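Local coordinates for protein Hia (Haemophilus influenzae, PDB 1S7M) that probably attaches Haemophilus influenzae to host cells as a homotrimeric autotransporter adhesin of the outer membrane, this chain being a binding-domain fragment of its surface-exposed part, at residues Asp79-Leu84 with His130-Arg134; Lys57-Phe63 with Asn72-Gln76. All coordinates share one frame; numbering follows the deposited sequence.

Interaction 1. Residues Asp79-Leu84 with His130-Arg134; sequences DAYKGL and HDQVR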
loop_
_atom_site.group_PDB
_atom_site.type_symbol
_atom_site.label_atom_id
_atom_site.label_comp_id
_atom_site.label_asym_id
_atom_site.label_seq_id
_atom_site.Cartn_x
_atom_site.Cartn_y
_atom_site.Cartn_z
ATOM N N ASP A 79 18.220 -12.022 -1.166
ATOM C CA ASP A 79 17.043 -12.902 -1.228
ATOM C C ASP A 79 15.972 -12.577 -0.181
ATOM O O ASP A 79 14.799 -12.884 -0.364
ATOM C CB ASP A 79 17.474 -14.375 -1.114
ATOM C CG ASP A 79 18.357 -14.816 -2.286
ATOM O OD1 ASP A 79 17.954 -14.595 -3.455
ATOM O OD2 ASP A 79 19.454 -15.379 -2.045
ATOM N N ALA A 80 16.373 -11.952 0.912
ATOM C CA ALA A 80 15.431 -11.577 1.954
ATOM C C ALA A 80 14.383 -10.592 1.400
ATOM O O ALA A 80 13.221 -10.557 1.867
ATOM C CB ALA A 80 16.187 -10.951 3.109
ATOM N N TYR A 81 14.792 -9.806 0.400
ATOM C CA TYR A 81 13.906 -8.812 -0.227
ATOM C C TYR A 81 13.198 -9.266 -1.489
ATOM O O TYR A 81 12.321 -8.569 -2.012
ATOM C CB TYR A 81 14.691 -7.527 -0.549
ATOM C CG TYR A 81 15.141 -6.810 0.700
ATOM C CD1 TYR A 81 16.232 -7.265 1.425
ATOM C CD2 TYR A 81 14.410 -5.730 1.208
ATOM C CE1 TYR A 81 16.590 -6.671 2.632
ATOM C CE2 TYR A 81 14.755 -5.136 2.404
ATOM C CZ TYR A 81 15.836 -5.610 3.110
ATOM O OH TYR A 81 16.173 -5.031 4.301
ATOM N N LYS A 82 13.563 -10.445 -1.976
ATOM C CA LYS A 82 13.014 -10.956 -3.221
ATOM C C LYS A 82 11.510 -10.932 -3.350
ATOM O O LYS A 82 10.797 -11.521 -2.540
ATOM C CB LYS A 82 13.518 -12.372 -3.455
ATOM C CG LYS A 82 14.003 -12.606 -4.874
ATOM C CD LYS A 82 12.914 -13.112 -5.765
ATOM C CE LYS A 82 13.449 -13.320 -7.169
ATOM N NZ LYS A 82 12.396 -13.866 -8.058
ATOM N N GLY A 83 11.026 -10.268 -4.395
ATOM C CA GLY A 83 9.596 -10.191 -4.602
ATOM C C GLY A 83 8.929 -8.980 -3.977
ATOM O O GLY A 83 7.798 -8.661 -4.326
ATOM N N LEU A 84 9.603 -8.306 -3.045
ATOM C CA LEU A 84 9.019 -7.097 -2.451
ATOM C C LEU A 84 9.065 -6.005 -3.513
ATOM O O LEU A 84 10.065 -5.877 -4.216
ATOM C CB LEU A 84 9.824 -6.624 -1.242
ATOM C CG LEU A 84 9.735 -7.433 0.048
ATOM C CD1 LEU A 84 10.513 -6.717 1.143
ATOM C CD2 LEU A 84 8.264 -7.569 0.446
ATOM N N HIS A 130 15.200 -14.392 8.967
ATOM C CA HIS A 130 14.544 -13.296 8.278
ATOM C C HIS A 130 13.360 -13.807 7.481
ATOM O O HIS A 130 13.370 -14.938 6.989
ATOM C CB HIS A 130 15.478 -12.522 7.341
ATOM C CG HIS A 130 15.941 -13.315 6.168
ATOM N ND1 HIS A 130 17.232 -13.782 6.054
ATOM C CD2 HIS A 130 15.282 -13.745 5.064
ATOM C CE1 HIS A 130 17.347 -14.466 4.928
ATOM N NE2 HIS A 130 16.179 -14.460 4.309
ATOM N N ASP A 131 12.328 -12.969 7.389
ATOM C CA ASP A 131 11.168 -13.291 6.591
ATOM C C ASP A 131 10.541 -11.953 6.195
ATOM O O ASP A 131 10.950 -10.901 6.685
ATOM C CB ASP A 131 10.176 -14.147 7.394
ATOM C CG ASP A 131 9.331 -15.039 6.498
ATOM O OD1 ASP A 131 9.145 -14.690 5.310
ATOM O OD2 ASP A 131 8.861 -16.088 6.978
ATOM N N GLN A 132 9.571 -11.990 5.295
ATOM C CA GLN A 132 8.875 -10.773 4.888
ATOM C C GLN A 132 7.537 -10.681 5.627
ATOM O O GLN A 132 6.928 -11.711 5.986
ATOM C CB GLN A 132 8.636 -10.787 3.371
ATOM C CG GLN A 132 9.961 -10.695 2.546
ATOM C CD GLN A 132 9.756 -10.923 1.050
ATOM O OE1 GLN A 132 8.633 -11.083 0.585
ATOM N NE2 GLN A 132 10.854 -10.945 0.292
ATOM N N VAL A 133 7.102 -9.452 5.873
ATOM C CA VAL A 133 5.819 -9.184 6.502
ATOM C C VAL A 133 5.020 -8.350 5.497
ATOM O O VAL A 133 5.181 -7.111 5.404
ATOM C CB VAL A 133 5.965 -8.378 7.803
ATOM C CG1 VAL A 133 4.548 -8.186 8.500
ATOM C CG2 VAL A 133 6.892 -9.090 8.739
ATOM N N ARG A 134 4.198 -9.016 4.698
ATOM C CA ARG A 134 3.395 -8.271 3.754
ATOM C C ARG A 134 2.010 -8.086 4.356
ATOM O O ARG A 134 1.783 -8.394 5.530
ATOM C CB ARG A 134 3.325 -8.996 2.418
ATOM C CG ARG A 134 4.683 -9.309 1.846
ATOM C CD ARG A 134 4.557 -9.755 0.411
ATOM N NE ARG A 134 5.809 -10.306 -0.094
ATOM C CZ ARG A 134 6.000 -10.678 -1.358
ATOM N NH1 ARG A 134 5.023 -10.556 -2.239
ATOM N NH2 ARG A 134 7.161 -11.172 -1.735
HETATM O O HOH W 1 5.861 -10.066 -5.097
#

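Interaction 2. Residues Lys57-Phe63 with Asn72-Gln76; sequences KFGDANF and NLTKQ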
loop_
_atom_site.group_PDB
_atom_site.type_symbol
_atom_site.label_atom_id
_atom_site.label_comp_id
_atom_site.label_asym_id
_atom_site.label_seq_id
_atom_site.Cartn_x
_atom_site.Cartn_y
_atom_site.Cartn_z
ATOM N N LYS A 57 9.689 -5.609 -8.887
ATOM C CA LYS A 57 9.885 -6.259 -7.603
ATOM C C LYS A 57 11.385 -6.410 -7.471
ATOM O O LYS A 57 12.074 -6.543 -8.477
ATOM C CB LYS A 57 9.258 -7.657 -7.610
ATOM C CG LYS A 57 7.731 -7.677 -7.848
ATOM C CD LYS A 57 7.027 -6.665 -6.943
ATOM C CE LYS A 57 5.513 -6.930 -6.857
ATOM N NZ LYS A 57 4.859 -6.785 -8.166
ATOM N N PHE A 58 11.901 -6.403 -6.250
ATOM C CA PHE A 58 13.332 -6.605 -6.079
ATOM C C PHE A 58 13.650 -8.029 -6.548
ATOM O O PHE A 58 12.919 -8.988 -6.226
ATOM C CB PHE A 58 13.755 -6.443 -4.614
ATOM C CG PHE A 58 13.820 -5.010 -4.145
ATOM C CD1 PHE A 58 12.890 -4.515 -3.227
ATOM C CD2 PHE A 58 14.814 -4.157 -4.608
ATOM C CE1 PHE A 58 12.950 -3.198 -2.777
ATOM C CE2 PHE A 58 14.888 -2.828 -4.161
ATOM C CZ PHE A 58 13.948 -2.345 -3.239
ATOM N N GLY A 59 14.737 -8.166 -7.300
ATOM C CA GLY A 59 15.109 -9.473 -7.790
ATOM C C GLY A 59 14.684 -9.679 -9.230
ATOM O O GLY A 59 15.033 -10.690 -9.838
ATOM N N ASP A 60 13.930 -8.732 -9.784
ATOM C CA ASP A 60 13.491 -8.847 -11.172
ATOM C C ASP A 60 14.654 -8.613 -12.132
ATOM O O ASP A 60 15.668 -8.014 -11.770
ATOM C CB ASP A 60 12.373 -7.839 -11.491
ATOM C CG ASP A 60 11.008 -8.254 -10.915
ATOM O OD1 ASP A 60 10.943 -9.300 -10.218
ATOM O OD2 ASP A 60 10.001 -7.535 -11.166
ATOM N N ALA A 61 14.487 -9.089 -13.363
ATOM C CA ALA A 61 15.499 -8.921 -14.402
ATOM C C ALA A 61 15.346 -7.525 -14.990
ATOM O O ALA A 61 14.365 -6.827 -14.721
ATOM C CB ALA A 61 15.301 -9.963 -15.485
ATOM N N ASN A 62 16.317 -7.109 -15.783
ATOM C CA ASN A 62 16.265 -5.799 -16.410
ATOM C C ASN A 62 16.552 -4.686 -15.427
ATOM O O ASN A 62 16.254 -3.519 -15.687
ATOM C CB ASN A 62 14.903 -5.579 -17.070
ATOM C CG ASN A 62 14.523 -6.715 -18.008
ATOM O OD1 ASN A 62 15.175 -6.940 -19.043
ATOM N ND2 ASN A 62 13.469 -7.450 -17.645
ATOM N N PHE A 63 17.119 -5.045 -14.285
ATOM C CA PHE A 63 17.491 -4.045 -13.299
ATOM C C PHE A 63 18.895 -3.676 -13.725
ATOM O O PHE A 63 19.734 -4.550 -13.949
ATOM C CB PHE A 63 17.528 -4.636 -11.884
ATOM C CG PHE A 63 17.979 -3.656 -10.816
ATOM C CD1 PHE A 63 17.058 -2.845 -10.155
ATOM C CD2 PHE A 63 19.323 -3.561 -10.463
ATOM C CE1 PHE A 63 17.468 -1.956 -9.151
ATOM C CE2 PHE A 63 19.742 -2.680 -9.467
ATOM C CZ PHE A 63 18.812 -1.875 -8.805
ATOM N N ASN A 72 19.512 0.488 -2.997
ATOM C CA ASN A 72 18.624 -0.183 -3.942
ATOM C C ASN A 72 19.259 -1.441 -4.499
ATOM O O ASN A 72 18.596 -2.469 -4.632
ATOM C CB ASN A 72 18.213 0.746 -5.098
ATOM C CG ASN A 72 16.786 0.488 -5.575
ATOM O OD1 ASN A 72 16.527 0.254 -6.766
ATOM N ND2 ASN A 72 15.838 0.525 -4.627
ATOM N N LEU A 73 20.547 -1.378 -4.819
ATOM C CA LEU A 73 21.247 -2.548 -5.371
ATOM C C LEU A 73 21.363 -3.704 -4.356
ATOM O O LEU A 73 21.204 -4.869 -4.712
ATOM C CB LEU A 73 22.652 -2.145 -5.868
ATOM C CG LEU A 73 23.477 -3.253 -6.541
ATOM C CD1 LEU A 73 22.676 -3.881 -7.667
ATOM C CD2 LEU A 73 24.800 -2.667 -7.101
ATOM N N THR A 74 21.652 -3.367 -3.101
ATOM C CA THR A 74 21.789 -4.356 -2.042
ATOM C C THR A 74 20.490 -5.159 -1.932
ATOM O O THR A 74 20.498 -6.397 -1.893
ATOM C CB THR A 74 22.042 -3.673 -0.688
ATOM O OG1 THR A 74 23.286 -2.976 -0.730
ATOM C CG2 THR A 74 22.100 -4.684 0.436
ATOM N N LYS A 75 19.376 -4.430 -1.899
ATOM C CA LYS A 75 18.076 -5.058 -1.779
ATOM C C LYS A 75 17.801 -5.880 -3.027
ATOM O O LYS A 75 17.250 -6.985 -2.935
ATOM C CB LYS A 75 16.999 -3.985 -1.531
ATOM C CG LYS A 75 17.080 -3.395 -0.108
ATOM C CD LYS A 75 16.222 -2.153 0.091
ATOM C CE LYS A 75 16.276 -1.733 1.562
ATOM N NZ LYS A 75 15.738 -0.360 1.787
ATOM N N GLN A 76 18.194 -5.348 -4.185
ATOM C CA GLN A 76 17.987 -6.050 -5.453
ATOM C C GLN A 76 18.620 -7.444 -5.404
ATOM O O GLN A 76 18.019 -8.409 -5.850
ATOM C CB GLN A 76 18.612 -5.274 -6.631
ATOM C CG GLN A 76 18.699 -6.083 -7.940
ATOM C CD GLN A 76 17.349 -6.384 -8.585
ATOM O OE1 GLN A 76 16.304 -5.911 -8.142
ATOM N NE2 GLN A 76 17.370 -7.173 -9.645
HETATM O O HOH W 2 14.073 -4.592 -9.043
#

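Interaction 1. Residues Asp79-Leu84 with His130-Arg134
Gln-132 reaches out from its strand into the loop Asp-79 to Leu-84 and shows how one amide can serve both sides of a contact. Its CB leaves the strand toward the loop, and with chi1 at -67° and an extended chain beyond, CG passes within 3.3 Å of Ala-80 O. The amide carbon CD then meets Leu-84 CG at 3.6 Å, the leucine coming from the opposite direction. At the tip, NE2 spends both hydrogens on loop carbonyls, giving nearly straight bonds of 2.9 Å to Ala-80 O and 2.9 Å to Lys-82 O. Both acceptors lie in the plane of the amide, although NE2 stands well above each carbonyl plane. OE1 faces the other way and takes a side-on grip from Arg-134, whose NH2 at 2.7 Å sits on a lone pair while NE lies 3.0 Å away. Bonds on both ends thus fix the amide's rotation, and the polar grip on the loop falls on backbone carbonyls.

Ala-80 CB lies over one face of the His-130 ring as a CH-pi contact, 3.7 Å from its centroid, and a water links Gly-83 O to Arg-134 NH1. The type II turn from Tyr-81 to Leu-84 has Gly-83 at its third position, close to Arg-134 NH2, which approaches obliquely.

The contact joins the regions matched to the GIN (HiaBD2_N) and Trp-ring families of trimeric autotransporter adhesins. Leu-84 also packs on Val-116 of strand 114-119, the antiparallel partner of strand 129-134, so the loop after helix 70-77 lies against this two-stranded sheet, while Arg-158 of the second subunit bonds to Gln-132 O.

Interaction 2. Residues Lys57-Phe63 with Asn72-Gln76
Phe-63 and Gln-76 form the dense heart of this contact, a phenyl ring stacked on a side-chain amide with only 7° between their planes. With its CG anti to the backbone N (chi1 168°) and a bend at chi2, Gln-76 folds its chain along the ring: CG lies over the face, 3.8 Å from the centroid of Phe-63, and CD follows toward the rim. The amide is held flat by the loop backbone. NE2 donates to Asp-60 O at 2.8 Å, in the plane of that carbonyl, and OE1 accepts a nearly straight bond of 2.9 Å from Gly-59 N, which approaches from above the amide plane. A water bridges OE1 to Lys-57 O, so OE1 receives two donors.

Two more helix residues meet the Phe-63 rim, Asn-72 OD1 lying in the ring plane 3.4 Å from Phe-63 CE1 and Leu-73 CD1 touching CE2. That OD1 also accepts a hydrogen bond from Asn-86 ND2. Phe-58 takes a second set of partners: Lys-75 CB sits over its face, 3.8 Å from the centroid, and Asn-72 ND2 meets its edge, the ring and amide planes being 62° apart.

Packing thins toward the tip of the loop. Asp-60 gives the helix little beyond its carbonyl, turning its carboxylate back so that OD2 accepts from Lys-57 N at 3.0 Å, from above the carboxylate plane, across the type II turn Lys-57 to Asp-60, while Ala-61 and Asn-62 are exposed and stand clear of the helix.

Within the region matched to the GIN (HiaBD2_N) family, this local packing lays the loop that follows strand 56-57 along one side of helix 70-77, with Asn-86 of strand 85-86 touching both phenylalanines and Ala-136 of the second subunit packing on Phe-58.

In the fold
Followed from the N terminus, the chain leaves strand 56-57 and first closes interaction 2, a short local loop in which residues 57-63 fold onto helix 70-77 after an eight-residue connection. Only then does interaction 1 open, at 79-84 just past that helix, and its return comes 45 residues later on strand 129-134. The two closures therefore run in series, neither nested nor crossed. They are nonetheless joined in space: probable backbone bonds link Phe-58 N to Leu-84 O and Phe-58 O to Gly-83 N. Residues 79-84 thus sit between the loop-and-helix unit and the sheet of strands 114-119 and 129-134, and both contacts border the second subunit of the trimer.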